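Local coordinates for protein LRIM1 (Anopheles gambiae, PDB 3O53) that pairs with the leucine-rich repeat protein APL1C in a complex that regulates complement-like immunity in the mosquito, seen here as its leucine-rich repeat domain, at residues V184-L198 against L203-V216. Residues are numbered along the deposited sequence; the frame is centred on the assembly and turned at random.
Sequences VKGQVVFAKLKTLDL and LAFMGPEFQSAAGV
The backbone of V184-L198 runs alongside that of L203-V216, with V188 and S212 CA atoms 5.0 Å apart and K194 and V216 CA atoms closing to 4.5 Å. S212, in the short 3-10 segment 208-212, provides the main polar link: V188 N donates an almost straight hydrogen bond to S212 OG (2.8 Å, 175°). The one OG proton has two weak choices, G186 O across the contact and E209 O within the turn. Just beyond, S212 O sits at the edge of the F190 ring, in its plane, while V188 CG1 covers one face of that ring. In this leucine-rich repeat solenoid V184-F190, on the non-strand flank of one coil, packs on 203-216 of the next, whereas L196 and L198 meet A213 and F210 across the interior of a single coil. L193, L196 and L198, before, in and after strand 195-197, direct their side chains toward 203-216. L193 CD2 packs alongside V216 CG1 (3.7 Å), L196 CD2 meets A213 CB (3.8 Å), and L198 CD1 approaches the F210 ring at its edge, 3.6 Å from CE1. At the far end V184 CG2 touches L203 CD2, and V184 CG1 rests on E209 CG at 3.6 Å. E209 bends back, chi1 61° and chi2 -88°, bringing OE2 to G207 N and to a water that accepts from V184 N and can donate to OE2 and F205 O.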
# COMPACT_ATOMS: atom_id res chain seq x y z
N VAL A 184 -0.13 -10.53 -11.48
CA VAL A 184 -0.14 -10.92 -10.08
C VAL A 184 -0.02 -12.44 -10.01
O VAL A 184 -0.59 -13.15 -10.83
CB VAL A 184 -1.46 -10.49 -9.38
CG1 VAL A 184 -1.50 -11.00 -7.94
CG2 VAL A 184 -1.62 -8.97 -9.40
N LYS A 185 0.72 -12.94 -9.04
CA LYS A 185 0.79 -14.37 -8.82
C LYS A 185 1.01 -14.62 -7.34
O LYS A 185 1.14 -13.68 -6.57
CB LYS A 185 1.92 -14.99 -9.65
CG LYS A 185 3.31 -14.62 -9.20
CD LYS A 185 4.36 -15.33 -10.05
CE LYS A 185 5.76 -15.17 -9.47
NZ LYS A 185 6.78 -15.94 -10.24
N GLY A 186 1.05 -15.89 -6.95
CA GLY A 186 1.30 -16.27 -5.57
C GLY A 186 0.04 -16.75 -4.89
O GLY A 186 -1.03 -16.17 -5.05
N GLN A 187 0.17 -17.83 -4.13
CA GLN A 187 -0.94 -18.35 -3.34
C GLN A 187 -0.60 -18.19 -1.87
O GLN A 187 0.27 -18.88 -1.36
CB GLN A 187 -1.19 -19.82 -3.64
CG GLN A 187 -1.39 -20.14 -5.10
CD GLN A 187 -2.67 -19.55 -5.66
OE1 GLN A 187 -3.56 -19.15 -4.91
NE2 GLN A 187 -2.77 -19.50 -6.98
N VAL A 188 -1.26 -17.26 -1.20
CA VAL A 188 -1.07 -17.11 0.23
C VAL A 188 -2.43 -17.04 0.90
O VAL A 188 -3.35 -16.38 0.40
CB VAL A 188 -0.25 -15.85 0.55
CG1 VAL A 188 -0.07 -15.69 2.06
CG2 VAL A 188 1.10 -15.92 -0.15
N VAL A 189 -2.58 -17.73 2.01
CA VAL A 189 -3.78 -17.60 2.81
C VAL A 189 -3.62 -16.42 3.75
O VAL A 189 -2.97 -16.52 4.79
CB VAL A 189 -4.09 -18.89 3.59
CG1 VAL A 189 -5.36 -18.72 4.42
CG2 VAL A 189 -4.23 -20.07 2.63
N PHE A 190 -4.20 -15.28 3.37
CA PHE A 190 -4.21 -14.09 4.22
C PHE A 190 -5.41 -14.18 5.15
O PHE A 190 -6.49 -13.68 4.83
CB PHE A 190 -4.27 -12.81 3.37
CG PHE A 190 -3.01 -12.56 2.57
CD1 PHE A 190 -1.85 -12.13 3.20
CD2 PHE A 190 -2.99 -12.74 1.20
CE1 PHE A 190 -0.68 -11.90 2.47
CE2 PHE A 190 -1.83 -12.51 0.47
CZ PHE A 190 -0.68 -12.09 1.11
N ALA A 191 -5.20 -14.81 6.29
CA ALA A 191 -6.30 -15.14 7.20
C ALA A 191 -7.10 -13.91 7.63
O ALA A 191 -8.30 -14.00 7.88
CB ALA A 191 -5.76 -15.87 8.42
N LYS A 192 -6.44 -12.76 7.70
CA LYS A 192 -7.05 -11.56 8.24
C LYS A 192 -7.34 -10.46 7.21
O LYS A 192 -7.81 -9.39 7.56
CB LYS A 192 -6.16 -10.96 9.34
CG LYS A 192 -6.05 -11.83 10.58
CD LYS A 192 -5.61 -11.02 11.78
CE LYS A 192 -5.74 -11.81 13.06
NZ LYS A 192 -5.64 -10.93 14.26
N LEU A 193 -7.04 -10.72 5.94
CA LEU A 193 -7.16 -9.66 4.94
C LEU A 193 -8.60 -9.19 4.83
O LEU A 193 -9.50 -9.98 4.54
CB LEU A 193 -6.66 -10.16 3.58
CG LEU A 193 -6.52 -9.09 2.49
CD1 LEU A 193 -5.50 -8.05 2.92
CD2 LEU A 193 -6.14 -9.72 1.15
N LYS A 194 -8.83 -7.91 5.09
CA LYS A 194 -10.16 -7.32 4.95
C LYS A 194 -10.36 -6.58 3.63
O LYS A 194 -11.44 -6.63 3.05
CB LYS A 194 -10.43 -6.37 6.11
CG LYS A 194 -10.79 -7.07 7.41
CD LYS A 194 -10.99 -6.07 8.54
CE LYS A 194 -9.78 -6.01 9.45
NZ LYS A 194 -9.60 -7.28 10.22
N THR A 195 -9.34 -5.86 3.17
CA THR A 195 -9.50 -5.07 1.96
C THR A 195 -8.30 -5.23 1.03
O THR A 195 -7.15 -5.26 1.47
CB THR A 195 -9.72 -3.57 2.27
OG1 THR A 195 -8.47 -2.95 2.60
CG2 THR A 195 -10.68 -3.40 3.44
N LEU A 196 -8.58 -5.35 -0.26
CA LEU A 196 -7.55 -5.40 -1.28
C LEU A 196 -7.92 -4.43 -2.38
O LEU A 196 -8.94 -4.61 -3.04
CB LEU A 196 -7.44 -6.82 -1.84
CG LEU A 196 -6.47 -7.02 -3.00
CD1 LEU A 196 -5.05 -6.65 -2.58
CD2 LEU A 196 -6.55 -8.46 -3.49
N ASP A 197 -7.11 -3.40 -2.57
CA ASP A 197 -7.38 -2.42 -3.62
C ASP A 197 -6.33 -2.53 -4.71
O ASP A 197 -5.16 -2.18 -4.52
CB ASP A 197 -7.39 -1.01 -3.02
CG ASP A 197 -8.00 0.01 -3.96
OD1 ASP A 197 -8.27 -0.35 -5.13
OD2 ASP A 197 -8.20 1.18 -3.55
N LEU A 198 -6.73 -3.05 -5.87
CA LEU A 198 -5.83 -3.10 -7.03
C LEU A 198 -6.40 -2.29 -8.19
O LEU A 198 -6.08 -2.57 -9.33
CB LEU A 198 -5.59 -4.55 -7.47
CG LEU A 198 -4.51 -5.32 -6.70
CD1 LEU A 198 -4.82 -6.82 -6.72
CD2 LEU A 198 -3.10 -5.06 -7.26
N LEU A 203 -3.94 -4.94 -15.08
CA LEU A 203 -4.15 -6.39 -15.12
C LEU A 203 -5.10 -6.84 -16.23
O LEU A 203 -6.11 -6.20 -16.48
CB LEU A 203 -4.69 -6.87 -13.78
CG LEU A 203 -3.69 -6.86 -12.61
CD1 LEU A 203 -4.43 -7.08 -11.29
CD2 LEU A 203 -2.63 -7.93 -12.81
N ALA A 204 -4.77 -7.96 -16.86
CA ALA A 204 -5.60 -8.55 -17.91
C ALA A 204 -6.30 -9.84 -17.46
O ALA A 204 -7.29 -10.24 -18.05
CB ALA A 204 -4.74 -8.84 -19.15
N PHE A 205 -5.77 -10.50 -16.43
CA PHE A 205 -6.31 -11.79 -15.99
C PHE A 205 -6.46 -11.81 -14.47
O PHE A 205 -5.48 -11.63 -13.75
CB PHE A 205 -5.40 -12.94 -16.44
CG PHE A 205 -5.90 -14.31 -16.08
CD1 PHE A 205 -7.25 -14.63 -16.19
CD2 PHE A 205 -5.03 -15.31 -15.66
CE1 PHE A 205 -7.72 -15.90 -15.87
CE2 PHE A 205 -5.48 -16.58 -15.34
CZ PHE A 205 -6.84 -16.88 -15.45
N MET A 206 -7.67 -12.02 -13.99
CA MET A 206 -7.89 -12.17 -12.56
C MET A 206 -7.76 -13.65 -12.24
O MET A 206 -8.74 -14.40 -12.27
CB MET A 206 -9.27 -11.62 -12.17
CG MET A 206 -9.58 -11.68 -10.69
SD MET A 206 -11.16 -10.87 -10.34
CE MET A 206 -11.23 -10.99 -8.54
N GLY A 207 -6.54 -14.09 -11.94
CA GLY A 207 -6.22 -15.51 -11.92
C GLY A 207 -6.39 -16.18 -10.57
O GLY A 207 -6.94 -15.59 -9.65
N PRO A 208 -5.91 -17.43 -10.46
CA PRO A 208 -6.05 -18.28 -9.26
C PRO A 208 -5.38 -17.69 -8.03
O PRO A 208 -5.73 -18.04 -6.91
CB PRO A 208 -5.36 -19.59 -9.66
CG PRO A 208 -5.39 -19.59 -11.15
CD PRO A 208 -5.25 -18.15 -11.56
N GLU A 209 -4.40 -16.82 -8.25
CA GLU A 209 -3.74 -16.11 -7.17
C GLU A 209 -4.75 -15.38 -6.28
O GLU A 209 -4.50 -15.13 -5.10
CB GLU A 209 -2.73 -15.12 -7.74
CG GLU A 209 -3.34 -14.04 -8.64
CD GLU A 209 -3.46 -14.45 -10.11
OE1 GLU A 209 -3.19 -15.63 -10.45
OE2 GLU A 209 -3.82 -13.58 -10.94
N PHE A 210 -5.91 -15.04 -6.84
CA PHE A 210 -6.89 -14.26 -6.10
C PHE A 210 -7.66 -15.08 -5.07
O PHE A 210 -8.44 -14.54 -4.29
CB PHE A 210 -7.81 -13.49 -7.06
CG PHE A 210 -7.16 -12.24 -7.60
CD1 PHE A 210 -7.22 -11.04 -6.90
CD2 PHE A 210 -6.43 -12.28 -8.79
CE1 PHE A 210 -6.60 -9.89 -7.39
CE2 PHE A 210 -5.81 -11.14 -9.28
CZ PHE A 210 -5.89 -9.94 -8.58
N GLN A 211 -7.42 -16.38 -5.03
CA GLN A 211 -7.94 -17.16 -3.91
C GLN A 211 -7.24 -16.67 -2.64
O GLN A 211 -7.77 -16.81 -1.54
CB GLN A 211 -7.73 -18.66 -4.11
CG GLN A 211 -8.65 -19.53 -3.23
CD GLN A 211 -10.14 -19.22 -3.43
OE1 GLN A 211 -10.55 -18.77 -4.49
NE2 GLN A 211 -10.94 -19.48 -2.40
N SER A 212 -6.06 -16.06 -2.80
CA SER A 212 -5.37 -15.42 -1.68
C SER A 212 -6.25 -14.37 -1.01
O SER A 212 -6.05 -14.04 0.14
CB SER A 212 -4.08 -14.74 -2.16
OG SER A 212 -3.14 -15.69 -2.61
N ALA A 213 -7.23 -13.85 -1.75
CA ALA A 213 -8.13 -12.84 -1.20
C ALA A 213 -9.57 -13.33 -1.05
O ALA A 213 -10.49 -12.52 -0.97
CB ALA A 213 -8.09 -11.58 -2.07
N ALA A 214 -9.76 -14.65 -1.02
CA ALA A 214 -11.11 -15.23 -0.95
C ALA A 214 -11.94 -14.70 0.22
O ALA A 214 -13.17 -14.67 0.14
CB ALA A 214 -11.04 -16.75 -0.87
N GLY A 215 -11.28 -14.28 1.29
CA GLY A 215 -11.98 -13.91 2.52
C GLY A 215 -12.22 -12.43 2.74
O GLY A 215 -12.73 -12.04 3.78
N VAL A 216 -11.88 -11.59 1.76
CA VAL A 216 -11.97 -10.14 1.95
C VAL A 216 -13.41 -9.64 2.04
O VAL A 216 -14.34 -10.30 1.57
CB VAL A 216 -11.29 -9.36 0.80
CG1 VAL A 216 -9.79 -9.62 0.81
CG2 VAL A 216 -11.90 -9.75 -0.54
O HOH W 1 -2.84 -11.62 -12.71
O HOH W 2 -8.37 -14.03 2.05
O HOH W 3 -12.85 -9.82 5.44